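Local coordinates for protein DNA photolyase (Agrobacterium tumefaciens, PDB 4U63) that probably repairs cyclobutane pyrimidine dimers in ultraviolet-damaged DNA using light, with bound FAD and a methenyltetrahydrofolate antenna chromophore, at residues A[340-352]-A[471-483]. Sequence-based numbering, arbitrary orientation.
Sequences GMTGYPIVDAGMR and KTYPLPIVDHGKA
Tyr473 and Asp348 meet in the closely packed part of this contact, which illustrates how an extended, proline-rich chain can be held against the turn that leads into a helix. With CG anti to the backbone N (chi1 -176°), the Tyr473 ring reaches in until its OH lies 2.6 Å from Asp348 OD2, a weak hydrogen bond with carboxylate and ring planes 66° apart. The same hydroxyl sits against the Pro345 ring, while the CE2 edge of the tyrosine lies beside Gly343. Asp348 also organises the turn: OD1 takes the N-H and, from above the carboxylate plane, the hydroxyl of Thr342, and OD2 uses its syn lone pair for Gly343 N. These bonds probably favour a charged carboxylate. At Gly343 the passing chain comes very close, Pro474 O lying 3.5 Å from its CA, and the positive phi also suits glycine. Next to it, Ile477 N donates to Thr342 O (2.8 Å, 155° at the hydrogen).

Farther along, the Tyr344 ring crosses Pro476 at about a right angle, CE1 lying 3.7 Å from Pro476 CB, and its OH donates to Val478 O at 2.6 Å. A water joins that hydroxyl to His480 N, near the start of helix 480-495. The edge formed by Met341 and Arg352 is looser: in one of its two conformers Met341 CE lies 3.6 Å from Pro474 CG, a variable contact, and a water links Arg352 NH2 to Thr472 O. Arg352 itself grips Gly340 O side-on through NE and NH2, while NH1 forms a salt bridge with Glu442.

Within the all-helical FAD-binding region, helix 434-439 packs on Pro345 and Ala349, Pro422 and Ile423 of helix 422-429 meet Tyr344, and from helix 362-375 Phe371 meets the Tyr344 ring and His375 NE2 is hydrogen-bonded to His480 ND1.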
ATOM      1  N   GLY A 340      10.494  18.066   0.849  1.00 23.01           N
ATOM      2  CA  GLY A 340       9.462  19.067   0.698  1.00 23.00           C
ATOM      3  C   GLY A 340      10.028  20.472   0.767  1.00 24.56           C
ATOM      4  O   GLY A 340       9.496  21.326   1.491  1.00 23.94           O
ATOM      5  N   MET A 341      11.114  20.708   0.026  0.50 24.30           N
ATOM      6  CA  MET A 341      11.730  22.033  -0.085  0.50 25.18           C
ATOM      7  C   MET A 341      11.845  22.473  -1.553  0.50 25.89           C
ATOM      8  O   MET A 341      12.871  23.006  -1.974  0.50 26.38           O
ATOM      9  CB  MET A 341      13.112  22.029   0.580  0.50 22.62           C
ATOM     10  CG  MET A 341      13.078  21.772   2.081  0.50 22.96           C
ATOM     11  SD  MET A 341      12.358  23.127   3.029  0.50 27.73           S
ATOM     12  CE  MET A 341      13.561  24.408   2.735  0.50 24.00           C
ATOM     13  N   THR A 342      10.777  22.252  -2.319  1.00 24.25           N
ATOM     14  CA  THR A 342      10.735  22.625  -3.724  1.00 23.55           C
ATOM     15  C   THR A 342      10.352  24.089  -3.946  1.00 24.55           C
ATOM     16  O   THR A 342      10.612  24.634  -5.015  1.00 26.39           O
ATOM     17  CB  THR A 342       9.743  21.745  -4.490  1.00 24.81           C
ATOM     18  OG1 THR A 342       8.401  22.023  -4.048  1.00 22.87           O
ATOM     19  CG2 THR A 342      10.063  20.264  -4.271  1.00 23.55           C
ATOM     20  N   GLY A 343       9.721  24.715  -2.950  1.00 25.75           N
ATOM     21  CA  GLY A 343       9.213  26.085  -3.086  1.00 27.14           C
ATOM     22  C   GLY A 343       7.824  26.152  -3.720  1.00 26.22           C
ATOM     23  O   GLY A 343       7.298  27.250  -3.931  1.00 27.53           O
ATOM     24  N   TYR A 344       7.249  24.983  -4.035  1.00 25.12           N
ATOM     25  CA  TYR A 344       5.871  24.847  -4.511  1.00 25.89           C
ATOM     26  C   TYR A 344       5.061  24.293  -3.340  1.00 24.68           C
ATOM     27  O   TYR A 344       5.172  23.107  -3.017  1.00 22.69           O
ATOM     28  CB  TYR A 344       5.804  23.904  -5.723  1.00 25.81           C
ATOM     29  CG  TYR A 344       6.353  24.535  -6.978  1.00 25.29           C
ATOM     30  CD1 TYR A 344       7.728  24.536  -7.243  1.00 24.90           C
ATOM     31  CD2 TYR A 344       5.505  25.155  -7.898  1.00 27.12           C
ATOM     32  CE1 TYR A 344       8.240  25.129  -8.390  1.00 25.10           C
ATOM     33  CE2 TYR A 344       6.007  25.751  -9.044  1.00 28.09           C
ATOM     34  CZ  TYR A 344       7.373  25.738  -9.290  1.00 27.73           C
ATOM     35  OH  TYR A 344       7.857  26.334 -10.433  1.00 26.66           O
ATOM     36  N   PRO A 345       4.261  25.150  -2.674  1.00 24.29           N
ATOM     37  CA  PRO A 345       3.625  24.725  -1.408  1.00 25.34           C
ATOM     38  C   PRO A 345       2.844  23.412  -1.432  1.00 22.51           C
ATOM     39  O   PRO A 345       2.966  22.634  -0.508  1.00 22.44           O
ATOM     40  CB  PRO A 345       2.720  25.901  -1.079  1.00 24.77           C
ATOM     41  CG  PRO A 345       3.485  27.070  -1.608  1.00 25.44           C
ATOM     42  CD  PRO A 345       4.037  26.587  -2.918  1.00 24.74           C
ATOM     43  N   ILE A 346       2.056  23.163  -2.469  1.00 21.61           N
ATOM     44  CA  ILE A 346       1.251  21.932  -2.503  1.00 22.68           C
ATOM     45  C   ILE A 346       2.146  20.687  -2.558  1.00 21.95           C
ATOM     46  O   ILE A 346       1.846  19.675  -1.928  1.00 22.82           O
ATOM     47  CB  ILE A 346       0.191  21.953  -3.641  1.00 25.92           C
ATOM     48  CG1 ILE A 346      -0.775  20.773  -3.528  1.00 28.44           C
ATOM     49  CG2 ILE A 346       0.827  21.958  -5.024  1.00 27.13           C
ATOM     50  CD1 ILE A 346      -1.634  20.790  -2.291  1.00 30.00           C
ATOM     51  N   VAL A 347       3.249  20.786  -3.302  1.00 22.08           N
ATOM     52  CA  VAL A 347       4.217  19.693  -3.410  1.00 21.24           C
ATOM     53  C   VAL A 347       4.878  19.488  -2.055  1.00 21.19           C
ATOM     54  O   VAL A 347       4.953  18.371  -1.543  1.00 20.77           O
ATOM     55  CB  VAL A 347       5.279  19.992  -4.490  1.00 21.27           C
ATOM     56  CG1 VAL A 347       6.400  18.949  -4.483  1.00 22.23           C
ATOM     57  CG2 VAL A 347       4.616  20.064  -5.860  1.00 22.88           C
ATOM     58  N   ASP A 348       5.329  20.587  -1.468  1.00 22.69           N
ATOM     59  CA  ASP A 348       5.997  20.534  -0.166  1.00 22.74           C
ATOM     60  C   ASP A 348       5.091  19.994   0.936  1.00 20.72           C
ATOM     61  O   ASP A 348       5.516  19.171   1.745  1.00 21.10           O
ATOM     62  CB  ASP A 348       6.584  21.894   0.174  1.00 24.26           C
ATOM     63  CG  ASP A 348       7.726  22.276  -0.767  1.00 24.95           C
ATOM     64  OD1 ASP A 348       8.241  21.377  -1.478  1.00 24.64           O
ATOM     65  OD2 ASP A 348       8.115  23.452  -0.804  1.00 23.78           O
ATOM     66  N   ALA A 349       3.836  20.424   0.942  1.00 21.10           N
ATOM     67  CA  ALA A 349       2.856  19.895   1.888  1.00 20.94           C
ATOM     68  C   ALA A 349       2.750  18.369   1.792  1.00 19.81           C
ATOM     69  O   ALA A 349       2.798  17.679   2.802  1.00 20.69           O
ATOM     70  CB  ALA A 349       1.504  20.555   1.669  1.00 20.37           C
ATOM     71  N   GLY A 350       2.629  17.841   0.568  1.00 19.15           N
ATOM     72  CA  GLY A 350       2.561  16.401   0.360  1.00 18.74           C
ATOM     73  C   GLY A 350       3.770  15.649   0.877  1.00 19.69           C
ATOM     74  O   GLY A 350       3.638  14.652   1.600  1.00 19.47           O
ATOM     75  N   MET A 351       4.959  16.134   0.526  1.00 20.31           N
ATOM     76  CA  MET A 351       6.184  15.444   0.922  1.00 20.49           C
ATOM     77  C   MET A 351       6.377  15.493   2.441  1.00 20.81           C
ATOM     78  O   MET A 351       6.882  14.539   3.036  1.00 20.37           O
ATOM     79  CB  MET A 351       7.397  16.005   0.175  1.00 20.72           C
ATOM     80  CG  MET A 351       7.278  15.913  -1.346  1.00 22.61           C
ATOM     81  SD  MET A 351       6.871  14.275  -1.971  1.00 21.55           S
ATOM     82  CE  MET A 351       8.370  13.384  -1.568  1.00 22.48           C
ATOM     83  N   ARG A 352       5.943  16.585   3.061  1.00 20.38           N
ATOM     84  CA  ARG A 352       6.015  16.714   4.522  1.00 21.41           C
ATOM     85  C   ARG A 352       4.969  15.861   5.227  1.00 22.06           C
ATOM     86  O   ARG A 352       5.252  15.270   6.275  1.00 22.34           O
ATOM     87  CB  ARG A 352       5.912  18.172   4.933  1.00 22.46           C
ATOM     88  CG  ARG A 352       7.106  18.967   4.453  1.00 23.93           C
ATOM     89  CD  ARG A 352       6.962  20.427   4.820  1.00 25.49           C
ATOM     90  NE  ARG A 352       7.865  21.286   4.061  1.00 25.76           N
ATOM     91  CZ  ARG A 352       8.163  22.535   4.382  1.00 25.61           C
ATOM     92  NH1 ARG A 352       7.652  23.099   5.481  1.00 26.35           N
ATOM     93  NH2 ARG A 352       8.994  23.244   3.611  1.00 24.65           N
ATOM     94  N   LYS A 471      14.549  31.893   3.483  1.00 30.03           N
ATOM     95  CA  LYS A 471      14.869  31.658   4.905  1.00 34.80           C
ATOM     96  C   LYS A 471      13.746  30.856   5.549  1.00 36.85           C
ATOM     97  O   LYS A 471      13.922  29.696   5.917  1.00 38.40           O
ATOM     98  CB  LYS A 471      15.041  32.989   5.648  1.00 31.41           C
ATOM     99  N   THR A 472      12.593  31.500   5.662  1.00 33.85           N
ATOM    100  CA  THR A 472      11.364  30.911   6.195  1.00 35.86           C
ATOM    101  C   THR A 472      10.820  29.790   5.317  1.00 32.09           C
ATOM    102  O   THR A 472      10.344  28.764   5.817  1.00 32.72           O
ATOM    103  CB  THR A 472      10.287  32.009   6.262  1.00 37.95           C
ATOM    104  OG1 THR A 472      10.805  33.120   6.997  1.00 47.75           O
ATOM    105  CG2 THR A 472       9.007  31.523   6.908  1.00 43.37           C
ATOM    106  N   TYR A 473      10.871  30.020   4.008  1.00 30.76           N
ATOM    107  CA  TYR A 473      10.359  29.091   3.008  1.00 28.87           C
ATOM    108  C   TYR A 473      11.159  29.304   1.709  1.00 32.19           C
ATOM    109  O   TYR A 473      11.479  30.440   1.371  1.00 32.96           O
ATOM    110  CB  TYR A 473       8.852  29.318   2.801  1.00 28.25           C
ATOM    111  CG  TYR A 473       8.228  28.333   1.846  1.00 28.30           C
ATOM    112  CD1 TYR A 473       8.015  27.017   2.230  1.00 27.70           C
ATOM    113  CD2 TYR A 473       7.863  28.713   0.552  1.00 29.61           C
ATOM    114  CE1 TYR A 473       7.458  26.093   1.362  1.00 29.84           C
ATOM    115  CE2 TYR A 473       7.298  27.795  -0.332  1.00 27.42           C
ATOM    116  CZ  TYR A 473       7.098  26.489   0.082  1.00 26.06           C
ATOM    117  OH  TYR A 473       6.554  25.563  -0.760  1.00 25.99           O
ATOM    118  N   PRO A 474      11.504  28.216   0.985  1.00 30.26           N
ATOM    119  CA  PRO A 474      12.382  28.422  -0.178  1.00 32.91           C
ATOM    120  C   PRO A 474      11.685  29.020  -1.394  1.00 33.14           C
ATOM    121  O   PRO A 474      10.470  28.921  -1.520  1.00 31.07           O
ATOM    122  CB  PRO A 474      12.892  27.007  -0.493  1.00 33.97           C
ATOM    123  CG  PRO A 474      11.872  26.098   0.070  1.00 34.06           C
ATOM    124  CD  PRO A 474      11.267  26.789   1.252  1.00 29.89           C
ATOM    125  N   LEU A 475      12.469  29.653  -2.268  1.00 33.23           N
ATOM    126  CA  LEU A 475      11.985  30.074  -3.580  1.00 32.17           C
ATOM    127  C   LEU A 475      11.804  28.832  -4.428  1.00 28.97           C
ATOM    128  O   LEU A 475      12.401  27.794  -4.122  1.00 28.21           O
ATOM    129  CB  LEU A 475      12.982  31.004  -4.271  1.00 35.99           C
ATOM    130  CG  LEU A 475      13.100  32.423  -3.728  1.00 40.38           C
ATOM    131  CD1 LEU A 475      14.307  33.107  -4.337  1.00 43.98           C
ATOM    132  CD2 LEU A 475      11.839  33.211  -4.026  1.00 42.44           C
ATOM    133  N   PRO A 476      10.992  28.923  -5.503  1.00 27.59           N
ATOM    134  CA  PRO A 476      10.824  27.761  -6.370  1.00 27.60           C
ATOM    135  C   PRO A 476      12.158  27.271  -6.870  1.00 27.50           C
ATOM    136  O   PRO A 476      12.974  28.069  -7.332  1.00 26.22           O
ATOM    137  CB  PRO A 476       9.983  28.297  -7.529  1.00 31.18           C
ATOM    138  CG  PRO A 476       9.236  29.415  -6.935  1.00 35.61           C
ATOM    139  CD  PRO A 476      10.193  30.063  -5.979  1.00 31.70           C
ATOM    140  N   ILE A 477      12.394  25.965  -6.768  0.80 27.79           N
ATOM    141  CA  ILE A 477      13.671  25.385  -7.208  0.80 28.19           C
ATOM    142  C   ILE A 477      13.780  25.313  -8.733  0.80 28.66           C
ATOM    143  O   ILE A 477      14.885  25.170  -9.271  0.80 28.18           O
ATOM    144  CB  ILE A 477      13.967  24.017  -6.541  0.80 28.04           C
ATOM    145  CG1 ILE A 477      12.935  22.948  -6.915  0.80 28.85           C
ATOM    146  CG2 ILE A 477      14.041  24.194  -5.028  0.80 28.16           C
ATOM    147  CD1 ILE A 477      13.351  21.545  -6.513  0.80 36.07           C
ATOM    148  N   VAL A 478      12.639  25.415  -9.421  1.00 29.07           N
ATOM    149  CA  VAL A 478      12.625  25.557 -10.880  1.00 29.80           C
ATOM    150  C   VAL A 478      11.463  26.502 -11.255  1.00 27.06           C
ATOM    151  O   VAL A 478      10.447  26.557 -10.551  1.00 27.12           O
ATOM    152  CB  VAL A 478      12.497  24.178 -11.580  1.00 33.08           C
ATOM    153  CG1 VAL A 478      11.117  23.566 -11.347  1.00 29.86           C
ATOM    154  CG2 VAL A 478      12.818  24.293 -13.066  1.00 36.80           C
ATOM    155  N   ASP A 479      11.632  27.250 -12.347  1.00 26.91           N
ATOM    156  CA  ASP A 479      10.569  28.083 -12.904  1.00 28.17           C
ATOM    157  C   ASP A 479       9.627  27.173 -13.687  1.00 28.75           C
ATOM    158  O   ASP A 479      10.090  26.326 -14.446  1.00 28.04           O
ATOM    159  CB  ASP A 479      11.159  29.154 -13.826  1.00 30.85           C
ATOM    160  CG  ASP A 479      10.097  29.920 -14.603  1.00 32.27           C
ATOM    161  OD1 ASP A 479       9.412  30.775 -14.012  1.00 35.92           O
ATOM    162  OD2 ASP A 479       9.961  29.676 -15.815  1.00 33.79           O
ATOM    163  N   HIS A 480       8.318  27.344 -13.499  1.00 28.26           N
ATOM    164  CA  HIS A 480       7.326  26.484 -14.170  1.00 28.35           C
ATOM    165  C   HIS A 480       7.494  26.472 -15.686  1.00 25.84           C
ATOM    166  O   HIS A 480       7.557  25.401 -16.293  1.00 28.47           O
ATOM    167  CB  HIS A 480       5.890  26.900 -13.828  1.00 30.91           C
ATOM    168  CG  HIS A 480       4.860  26.225 -14.683  1.00 29.55           C
ATOM    169  ND1 HIS A 480       4.552  24.894 -14.552  1.00 30.02           N
ATOM    170  CD2 HIS A 480       4.084  26.690 -15.688  1.00 31.04           C
ATOM    171  CE1 HIS A 480       3.626  24.561 -15.432  1.00 30.41           C
ATOM    172  NE2 HIS A 480       3.325  25.635 -16.135  1.00 30.66           N
ATOM    173  N   GLY A 481       7.554  27.663 -16.286  1.00 26.59           N
ATOM    174  CA  GLY A 481       7.685  27.801 -17.737  1.00 29.18           C
ATOM    175  C   GLY A 481       8.930  27.115 -18.276  1.00 29.56           C
ATOM    176  O   GLY A 481       8.856  26.335 -19.216  1.00 30.33           O
ATOM    177  N   LYS A 482      10.074  27.391 -17.660  1.00 30.29           N
ATOM    178  CA  LYS A 482      11.345  26.784 -18.091  1.00 30.68           C
ATOM    179  C   LYS A 482      11.325  25.261 -17.897  1.00 27.29           C
ATOM    180  O   LYS A 482      11.836  24.512 -18.734  1.00 30.55           O
ATOM    181  CB  LYS A 482      12.531  27.384 -17.323  1.00 34.53           C
ATOM    182  CG  LYS A 482      12.671  28.900 -17.437  1.00 41.95           C
ATOM    183  CD  LYS A 482      13.653  29.338 -18.506  1.00 53.72           C
ATOM    184  CE  LYS A 482      13.677  30.858 -18.639  1.00 67.23           C
ATOM    185  NZ  LYS A 482      14.017  31.559 -17.364  1.00 75.43           N
ATOM    186  N   ALA A 483      10.740  24.809 -16.790  1.00 26.14           N
ATOM    187  CA  ALA A 483      10.655  23.372 -16.497  1.00 27.16           C
ATOM    188  C   ALA A 483       9.791  22.679 -17.536  1.00 27.66           C
ATOM    189  O   ALA A 483      10.132  21.613 -18.039  1.00 28.92           O
ATOM    190  CB  ALA A 483      10.090  23.137 -15.112  1.00 27.15           C
TER
HETATM  191  O   HOH W   1       8.276  29.790  -3.031  1.00 28.98           O
HETATM  192  O   HOH W   2       7.328  29.192 -11.331  1.00 32.33           O
HETATM  193  O   HOH W   3      10.508  25.689   4.820  1.00 32.27           O